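Local atomic coordinates of CaaX farnesyltransferase alpha subunit Ram2 (Aspergillus fumigatus, PDB entry 4L9P), a protein that forms the alpha subunit of a heterodimeric protein farnesyltransferase, which probably attaches farnesyl to the cysteine of CaaX-ended proteins. Residues P85-A95 and H119-H128. The protein carries 1 engineered substitution. Residues are numbered along the deposited sequence; the frame is centred on the assembly and turned at random.
Sequences PAHYTVWIYRA and HLKNYQIWHH. With FII ([(3,7,11-trimethyl-dodeca-2,6,10-trienyloxycarbamoyl)-methyl]-phosphonic acid), chain Q; EDO (1,2-ethanediol), chain F.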
ATOM      1  N   PRO A  85      -1.297  21.555  -5.806  1.00 10.71           N
ATOM      2  CA  PRO A  85      -0.037  20.868  -6.100  1.00 10.10           C
ATOM      3  C   PRO A  85      -0.264  19.364  -6.314  1.00 10.05           C
ATOM      4  O   PRO A  85       0.677  18.683  -6.692  1.00 10.77           O
ATOM      5  CB  PRO A  85       0.804  21.091  -4.826  1.00 11.54           C
ATOM      6  CG  PRO A  85      -0.181  21.249  -3.766  1.00 13.74           C
ATOM      7  CD  PRO A  85      -1.350  22.023  -4.404  1.00 13.31           C
ATOM      8  N   ALA A  86      -1.469  18.868  -6.120  1.00  9.99           N
ATOM      9  CA  ALA A  86      -1.762  17.453  -6.416  1.00 11.79           C
ATOM     10  C   ALA A  86      -2.373  17.247  -7.811  1.00 12.44           C
ATOM     11  O   ALA A  86      -2.989  16.221  -8.100  1.00 14.16           O
ATOM     12  CB  ALA A  86      -2.682  16.873  -5.322  1.00 13.49           C
ATOM     13  N   HIS A  87      -2.181  18.214  -8.711  1.00 10.12           N
ATOM     14  CA  HIS A  87      -2.665  18.061 -10.094  1.00  9.80           C
ATOM     15  C   HIS A  87      -1.562  17.366 -10.865  1.00  9.22           C
ATOM     16  O   HIS A  87      -0.617  18.013 -11.324  1.00 10.69           O
ATOM     17  CB  HIS A  87      -2.937  19.479 -10.610  1.00 10.37           C
ATOM     18  CG  HIS A  87      -3.669  19.550 -11.911  1.00 11.29           C
ATOM     19  ND1 HIS A  87      -3.157  19.061 -13.102  1.00 12.51           N
ATOM     20  CD2 HIS A  87      -4.845  20.168 -12.226  1.00 11.71           C
ATOM     21  CE1 HIS A  87      -4.020  19.318 -14.072  1.00 12.35           C
ATOM     22  NE2 HIS A  87      -5.068  19.968 -13.562  1.00 12.00           N
ATOM     23  N   TYR A  88      -1.629  16.038 -11.007  1.00  7.94           N
ATOM     24  CA  TYR A  88      -0.465  15.304 -11.555  1.00  7.81           C
ATOM     25  C   TYR A  88      -0.200  15.720 -13.008  1.00  7.90           C
ATOM     26  O   TYR A  88       0.970  15.715 -13.448  1.00  9.04           O
ATOM     27  CB  TYR A  88      -0.662  13.756 -11.431  1.00  8.16           C
ATOM     28  CG  TYR A  88      -1.890  13.229 -12.126  1.00  8.09           C
ATOM     29  CD1 TYR A  88      -1.842  12.873 -13.484  1.00  7.49           C
ATOM     30  CD2 TYR A  88      -3.121  13.184 -11.467  1.00  7.23           C
ATOM     31  CE1 TYR A  88      -2.928  12.415 -14.151  1.00  8.16           C
ATOM     32  CE2 TYR A  88      -4.253  12.747 -12.134  1.00  7.53           C
ATOM     33  CZ  TYR A  88      -4.154  12.378 -13.503  1.00  7.10           C
ATOM     34  OH  TYR A  88      -5.299  12.004 -14.172  1.00  7.82           O
ATOM     35  N   THR A  89      -1.259  15.993 -13.768  1.00  8.74           N
ATOM     36  CA  THR A  89      -1.045  16.332 -15.196  1.00  8.26           C
ATOM     37  C   THR A  89      -0.173  17.611 -15.346  1.00  8.27           C
ATOM     38  O   THR A  89       0.734  17.651 -16.166  1.00  9.69           O
ATOM     39  CB  THR A  89      -2.378  16.596 -15.871  1.00  8.84           C
ATOM     40  OG1 THR A  89      -3.191  15.411 -15.782  1.00 10.09           O
ATOM     41  CG2 THR A  89      -2.209  16.953 -17.366  1.00 10.49           C
ATOM     42  N   VAL A  90      -0.432  18.620 -14.520  1.00  8.16           N
ATOM     43  CA  VAL A  90       0.285  19.899 -14.753  1.00  8.45           C
ATOM     44  C   VAL A  90       1.775  19.743 -14.452  1.00  8.23           C
ATOM     45  O   VAL A  90       2.615  20.374 -15.097  1.00  8.91           O
ATOM     46  CB  VAL A  90      -0.346  21.028 -13.935  1.00 11.24           C
ATOM     47  CG1 VAL A  90      -0.001  20.969 -12.480  1.00 12.57           C
ATOM     48  CG2 VAL A  90       0.148  22.401 -14.473  1.00 12.90           C
ATOM     49  N   TRP A  91       2.159  18.863 -13.506  1.00  8.16           N
ATOM     50  CA  TRP A  91       3.593  18.664 -13.249  1.00  8.67           C
ATOM     51  C   TRP A  91       4.279  17.983 -14.432  1.00  9.48           C
ATOM     52  O   TRP A  91       5.416  18.327 -14.789  1.00  9.81           O
ATOM     53  CB  TRP A  91       3.755  17.729 -12.021  1.00  7.32           C
ATOM     54  CG  TRP A  91       3.508  18.371 -10.728  1.00  7.13           C
ATOM     55  CD1 TRP A  91       2.334  18.355  -9.953  1.00  6.75           C
ATOM     56  CD2 TRP A  91       4.437  19.169 -10.017  1.00  7.68           C
ATOM     57  NE1 TRP A  91       2.526  19.099  -8.798  1.00  7.38           N
ATOM     58  CE2 TRP A  91       3.807  19.606  -8.820  1.00  8.06           C
ATOM     59  CE3 TRP A  91       5.741  19.594 -10.284  1.00  9.09           C
ATOM     60  CZ2 TRP A  91       4.476  20.367  -7.875  1.00  9.27           C
ATOM     61  CZ3 TRP A  91       6.397  20.368  -9.326  1.00 10.98           C
ATOM     62  CH2 TRP A  91       5.778  20.738  -8.137  1.00 10.77           C
ATOM     63  N   ILE A  92       3.623  16.981 -15.008  1.00 10.10           N
ATOM     64  CA  ILE A  92       4.241  16.322 -16.146  1.00 11.10           C
ATOM     65  C   ILE A  92       4.391  17.283 -17.334  1.00  9.70           C
ATOM     66  O   ILE A  92       5.447  17.302 -17.997  1.00 10.10           O
ATOM     67  CB  ILE A  92       3.397  15.100 -16.560  1.00 13.50           C
ATOM     68  CG1 ILE A  92       3.474  14.081 -15.399  1.00 16.30           C
ATOM     69  CG2 ILE A  92       3.867  14.488 -17.901  1.00 13.93           C
ATOM     70  CD1 ILE A  92       2.406  13.170 -15.417  1.00 19.42           C
ATOM     71  N   TYR A  93       3.371  18.119 -17.575  1.00  9.29           N
ATOM     72  CA  TYR A  93       3.466  19.101 -18.649  1.00  9.69           C
ATOM     73  C   TYR A  93       4.571  20.142 -18.317  1.00  8.94           C
ATOM     74  O   TYR A  93       5.354  20.512 -19.190  1.00  9.64           O
ATOM     75  CB  TYR A  93       2.100  19.749 -18.804  1.00 10.95           C
ATOM     76  CG  TYR A  93       2.031  20.803 -19.864  1.00 14.56           C
ATOM     77  CD1 TYR A  93       2.434  20.558 -21.124  1.00 17.44           C
ATOM     78  CD2 TYR A  93       1.528  22.074 -19.540  1.00 16.20           C
ATOM     79  CE1 TYR A  93       2.352  21.609 -22.142  1.00 17.44           C
ATOM     80  CE2 TYR A  93       1.422  23.080 -20.466  1.00 18.18           C
ATOM     81  CZ  TYR A  93       1.833  22.850 -21.772  1.00 18.06           C
ATOM     82  OH  TYR A  93       1.713  23.918 -22.662  1.00 19.54           O
ATOM     83  N   ARG A  94       4.675  20.580 -17.066  1.00  9.24           N
ATOM     84  CA  ARG A  94       5.751  21.486 -16.665  1.00  8.80           C
ATOM     85  C   ARG A  94       7.111  20.909 -17.008  1.00  9.55           C
ATOM     86  O   ARG A  94       7.948  21.619 -17.552  1.00  9.56           O
ATOM     87  CB  ARG A  94       5.642  21.822 -15.152  1.00  8.56           C
ATOM     88  CG  ARG A  94       6.736  22.736 -14.671  1.00  8.48           C
ATOM     89  CD  ARG A  94       6.538  23.124 -13.186  1.00  8.79           C
ATOM     90  NE  ARG A  94       7.569  24.083 -12.780  1.00  8.39           N
ATOM     91  CZ  ARG A  94       7.407  25.396 -12.819  1.00  8.96           C
ATOM     92  NH1 ARG A  94       6.269  25.898 -13.283  1.00  9.80           N
ATOM     93  NH2 ARG A  94       8.408  26.189 -12.418  1.00  9.41           N
ATOM     94  N   ALA A  95       7.354  19.624 -16.674  1.00  8.60           N
ATOM     95  CA  ALA A  95       8.654  19.093 -16.961  1.00 10.24           C
ATOM     96  C   ALA A  95       8.932  19.072 -18.472  1.00 11.44           C
ATOM     97  O   ALA A  95      10.068  19.337 -18.893  1.00 11.88           O
ATOM     98  CB  ALA A  95       8.792  17.656 -16.390  1.00 10.88           C
ATOM     99  N   HIS A 119       4.342  21.745   1.140  1.00 11.89           N
ATOM    100  CA  HIS A 119       3.368  20.650   0.968  1.00 12.32           C
ATOM    101  C   HIS A 119       4.009  19.315   1.250  1.00 13.65           C
ATOM    102  O   HIS A 119       4.589  18.711   0.423  1.00 14.20           O
ATOM    103  CB  HIS A 119       2.856  20.638  -0.476  1.00 12.80           C
ATOM    104  CG  HIS A 119       2.204  21.918  -0.886  1.00 13.53           C
ATOM    105  ND1 HIS A 119       0.956  22.277  -0.429  1.00 13.77           N
ATOM    106  CD2 HIS A 119       2.602  22.916  -1.719  1.00 15.64           C
ATOM    107  CE1 HIS A 119       0.595  23.422  -0.988  1.00 16.36           C
ATOM    108  NE2 HIS A 119       1.577  23.839  -1.758  1.00 16.91           N
ATOM    109  N   LEU A 120       3.355  18.599   2.203  0.71 17.64           N
ATOM    110  CA  LEU A 120       3.727  17.212   2.557  0.71 20.23           C
ATOM    111  C   LEU A 120       2.883  16.058   1.920  0.71 19.41           C
ATOM    112  O   LEU A 120       1.814  16.290   1.350  0.71 19.66           O
ATOM    113  CB  LEU A 120       3.897  17.089   4.081  0.71 23.68           C
ATOM    114  CG  LEU A 120       5.146  17.880   4.573  0.71 26.19           C
ATOM    115  CD1 LEU A 120       6.205  17.974   3.436  0.71 26.90           C
ATOM    116  CD2 LEU A 120       4.952  19.310   5.107  0.71 27.67           C
ATOM    117  N   LYS A 121       3.404  14.837   1.964  0.71 18.10           N
ATOM    118  CA  LYS A 121       2.784  13.673   1.321  0.71 17.59           C
ATOM    119  C   LYS A 121       2.274  13.874  -0.081  0.71 15.98           C
ATOM    120  O   LYS A 121       1.046  13.804  -0.348  0.71 17.54           O
ATOM    121  CB  LYS A 121       1.678  13.059   2.159  0.71 18.98           C
ATOM    122  CG  LYS A 121       2.224  12.223   3.172  0.71 20.76           C
ATOM    123  CD  LYS A 121       1.121  11.912   4.136  0.71 22.31           C
ATOM    124  CE  LYS A 121       1.653  11.320   5.411  0.71 23.90           C
ATOM    125  NZ  LYS A 121       0.576  11.367   6.362  0.71 25.63           N
ATOM    126  N   ASN A 122       3.211  14.040  -0.987  0.71 11.80           N
ATOM    127  CA  ASN A 122       2.852  14.389  -2.350  0.71  9.74           C
ATOM    128  C   ASN A 122       3.749  13.616  -3.296  0.71  9.22           C
ATOM    129  O   ASN A 122       4.970  13.705  -3.247  0.71 11.00           O
ATOM    130  CB  ASN A 122       2.938  15.918  -2.457  0.71  9.16           C
ATOM    131  CG  ASN A 122       2.586  16.455  -3.837  0.71 10.13           C
ATOM    132  OD1 ASN A 122       3.210  16.048  -4.822  0.71  8.82           O
ATOM    133  ND2 ASN A 122       1.734  17.558  -3.875  0.71 12.34           N
ATOM    134  N   TYR A 123       3.139  12.791  -4.125  0.71  8.58           N
ATOM    135  CA  TYR A 123       3.913  12.030  -5.117  0.71  8.65           C
ATOM    136  C   TYR A 123       4.580  12.885  -6.190  0.71  8.17           C
ATOM    137  O   TYR A 123       5.711  12.573  -6.619  0.71  8.62           O
ATOM    138  CB  TYR A 123       3.002  11.045  -5.827  0.71  7.20           C
ATOM    139  CG  TYR A 123       2.753   9.751  -5.072  0.71  8.01           C
ATOM    140  CD1 TYR A 123       1.666   9.642  -4.213  0.71  7.61           C
ATOM    141  CD2 TYR A 123       3.631   8.652  -5.216  0.71  7.40           C
ATOM    142  CE1 TYR A 123       1.375   8.417  -3.576  0.71  7.64           C
ATOM    143  CE2 TYR A 123       3.322   7.457  -4.512  0.71  7.45           C
ATOM    144  CZ  TYR A 123       2.208   7.394  -3.708  0.71  7.74           C
ATOM    145  OH  TYR A 123       1.891   6.207  -3.029  0.71  9.62           O
ATOM    146  N   GLN A 124       3.926  13.982  -6.588  0.71  5.98           N
ATOM    147  CA  GLN A 124       4.322  14.700  -7.781  0.71  5.93           C
ATOM    148  C   GLN A 124       5.589  15.470  -7.486  0.71  5.85           C
ATOM    149  O   GLN A 124       6.503  15.459  -8.311  0.71  5.48           O
ATOM    150  CB  GLN A 124       3.215  15.702  -8.139  0.71  5.89           C
ATOM    151  CG  GLN A 124       1.971  15.045  -8.804  0.71  6.59           C
ATOM    152  CD  GLN A 124       1.193  14.213  -7.838  0.71  7.61           C
ATOM    153  OE1 GLN A 124       0.806  14.690  -6.768  0.71  8.63           O
ATOM    154  NE2 GLN A 124       0.948  12.954  -8.211  0.71  8.33           N
ATOM    155  N   ILE A 125       5.663  16.126  -6.317  1.00  5.75           N
ATOM    156  CA  ILE A 125       6.814  17.010  -6.110  1.00  5.56           C
ATOM    157  C   ILE A 125       8.125  16.200  -6.094  1.00  4.66           C
ATOM    158  O   ILE A 125       9.183  16.623  -6.579  1.00  6.19           O
ATOM    159  CB  ILE A 125       6.626  17.698  -4.706  1.00  8.08           C
ATOM    160  CG1 ILE A 125       5.596  18.816  -4.856  1.00 10.07           C
ATOM    161  CG2 ILE A 125       7.936  18.193  -4.067  1.00 10.07           C
ATOM    162  CD1 ILE A 125       5.073  19.272  -3.433  1.00 10.94           C
ATOM    163  N   TRP A 126       8.066  14.995  -5.545  1.00  4.45           N
ATOM    164  CA  TRP A 126       9.246  14.156  -5.406  1.00  5.59           C
ATOM    165  C   TRP A 126       9.536  13.348  -6.651  1.00  4.38           C
ATOM    166  O   TRP A 126      10.706  13.109  -6.966  1.00  5.78           O
ATOM    167  CB  TRP A 126       9.173  13.310  -4.106  1.00  5.17           C
ATOM    168  CG  TRP A 126       9.258  14.291  -2.964  1.00  6.42           C
ATOM    169  CD1 TRP A 126       8.228  14.893  -2.261  1.00  8.74           C
ATOM    170  CD2 TRP A 126      10.460  14.892  -2.490  1.00  5.65           C
ATOM    171  NE1 TRP A 126       8.729  15.878  -1.435  1.00  8.23           N
ATOM    172  CE2 TRP A 126      10.105  15.883  -1.551  1.00  7.26           C
ATOM    173  CE3 TRP A 126      11.815  14.701  -2.797  1.00  5.69           C
ATOM    174  CZ2 TRP A 126      11.070  16.676  -0.904  1.00  6.66           C
ATOM    175  CZ3 TRP A 126      12.754  15.470  -2.170  1.00  6.28           C
ATOM    176  CH2 TRP A 126      12.386  16.458  -1.209  1.00  6.64           C
ATOM    177  N   HIS A 127       8.497  12.979  -7.402  1.00  3.97           N
ATOM    178  CA  HIS A 127       8.710  12.437  -8.742  1.00  5.12           C
ATOM    179  C   HIS A 127       9.343  13.515  -9.658  1.00  4.94           C
ATOM    180  O   HIS A 127      10.319  13.245 -10.370  1.00  5.37           O
ATOM    181  CB  HIS A 127       7.444  11.869  -9.378  1.00  6.12           C
ATOM    182  CG  HIS A 127       7.720  11.336 -10.737  1.00  7.43           C
ATOM    183  ND1 HIS A 127       8.555  10.262 -10.943  1.00  7.97           N
ATOM    184  CD2 HIS A 127       7.337  11.768 -11.966  1.00  9.06           C
ATOM    185  CE1 HIS A 127       8.674  10.043 -12.248  1.00  8.82           C
ATOM    186  NE2 HIS A 127       7.936  10.937 -12.890  1.00 10.80           N
ATOM    187  N   HIS A 128       8.845  14.760  -9.592  1.00  5.05           N
ATOM    188  CA  HIS A 128       9.357  15.834 -10.452  1.00  4.39           C
ATOM    189  C   HIS A 128      10.821  16.044 -10.122  1.00  4.77           C
ATOM    190  O   HIS A 128      11.654  16.255 -11.020  1.00  5.69           O
ATOM    191  CB  HIS A 128       8.559  17.105 -10.173  1.00  5.41           C
ATOM    192  CG  HIS A 128       8.872  18.225 -11.101  1.00  6.22           C
ATOM    193  ND1 HIS A 128       8.499  18.209 -12.432  1.00  7.64           N
ATOM    194  CD2 HIS A 128       9.427  19.439 -10.855  1.00  6.97           C
ATOM    195  CE1 HIS A 128       8.861  19.369 -12.987  1.00  8.30           C
ATOM    196  NE2 HIS A 128       9.426  20.141 -12.055  1.00  8.00           N
TER
HETATM  197  C1  FII Q 608      -4.288   0.822  -5.230  1.00 11.11           C
HETATM  198  C2  FII Q 608      -3.560   1.924  -4.508  1.00 10.84           C
HETATM  199  C6  FII Q 608      -3.509   3.216  -5.209  1.00 12.73           C
HETATM  200  C10 FII Q 608      -2.652   1.548  -3.410  1.00 10.00           C
HETATM  201  C11 FII Q 608      -1.779   2.545  -2.649  1.00  9.72           C
HETATM  202  C12 FII Q 608      -2.509   2.871  -1.313  1.00  8.89           C
HETATM  203  C15 FII Q 608      -1.672   3.471  -0.187  1.00 10.93           C
HETATM  204  C18 FII Q 608      -2.339   3.812   1.140  1.00 11.22           C
HETATM  205  C22 FII Q 608      -0.379   4.092  -0.607  1.00 14.30           C
HETATM  206  C23 FII Q 608       0.600   4.339   0.530  1.00 17.67           C
HETATM  207  C24 FII Q 608       1.743   5.180   0.104  1.00 15.94           C
HETATM  208  C27 FII Q 608       2.431   5.774   1.291  1.00 12.41           C
HETATM  209  C30 FII Q 608       3.554   4.932   1.870  1.00 12.96           C
HETATM  210  C34 FII Q 608       2.432   7.256   1.329  1.00 12.41           C
HETATM  211  C35 FII Q 608       3.304   8.046   2.283  1.00 13.03           C
HETATM  212  O36 FII Q 608       2.517   8.740   3.233  1.00 11.83           O
HETATM  213  N42 FII Q 608       1.655   7.973   3.969  1.00 10.47           N
HETATM  214  C43 FII Q 608       2.147   7.699   5.253  1.00  7.89           C
HETATM  215  O44 FII Q 608       3.255   8.053   5.683  1.00  8.17           O
HETATM  216  C45 FII Q 608       1.159   6.919   6.110  1.00  5.97           C
HETATM  217  P46 FII Q 608       1.965   5.747   7.321  1.00  4.74           P
HETATM  218  O49 FII Q 608       2.992   5.008   6.549  1.00  5.05           O
HETATM  219  O50 FII Q 608       2.473   6.553   8.475  1.00  7.34           O
HETATM  220  O51 FII Q 608       0.775   4.854   7.729  1.00  5.07           O
HETATM  221  C1  EDO F 403      -6.385  20.603 -17.098  1.00 17.31           C
HETATM  222  O1  EDO F 403      -5.489  19.508 -16.768  1.00 16.62           O
HETATM  223  C2  EDO F 403      -7.685  20.378 -16.315  1.00 15.66           C
HETATM  224  O2  EDO F 403      -7.478  20.678 -14.928  1.00 14.52           O
HETATM  225  O   HOH W   1       7.236  15.726 -13.337  1.00 12.79           O
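With chi1 of -76° in both, W91 and Q124 set CG beside their own backbone N, and this brings the methylene chain of Q124 across the indole. CB of Q124 lies 3.6 Å from the centroid of the five-membered ring of W91, a CH-pi contact over the face. The outer part of the indole continues along the second helix, where CZ2 of W91 meets CG1 of I125 at 3.6 Å. On its other flank CE3 of W91 reaches CG of H128 at 3.5 Å, in a ring pair that is oblique.

The N-H of the indole helps to set its rotation, since NE1 of W91 donates to O of P85 at 2.8 Å, close to the ring plane. The same carbonyl accepts a weaker bond from ND2 of N122, 3.2 Å long, so one oxygen ties the tryptophan to the turn before the neighbouring helix. N122 is the N-cap there; its OD1 takes I125 N at 2.9 Å and, weakly, Q124 N. At the start of both segments, CG of P85 stands over the centre of the H119 ring, only 6° off the normal, a second CH-pi contact.

E108 accepts from NE2 of H128 and forms a salt bridge with R94, while NE2 of Q124 bonds to the backbone of the bound peptide. The short helical segments run nearly parallel, 17° apart. Their axes approach to 9.9 Å, and helix 105-118 packs on both W91 and I125. Equivalent helices of successive helical-hairpin repeats lying side by side in this way are characteristic of the TPR-like alpha-alpha superhelix of prenyltransferase alpha subunits, here beside the peptide site.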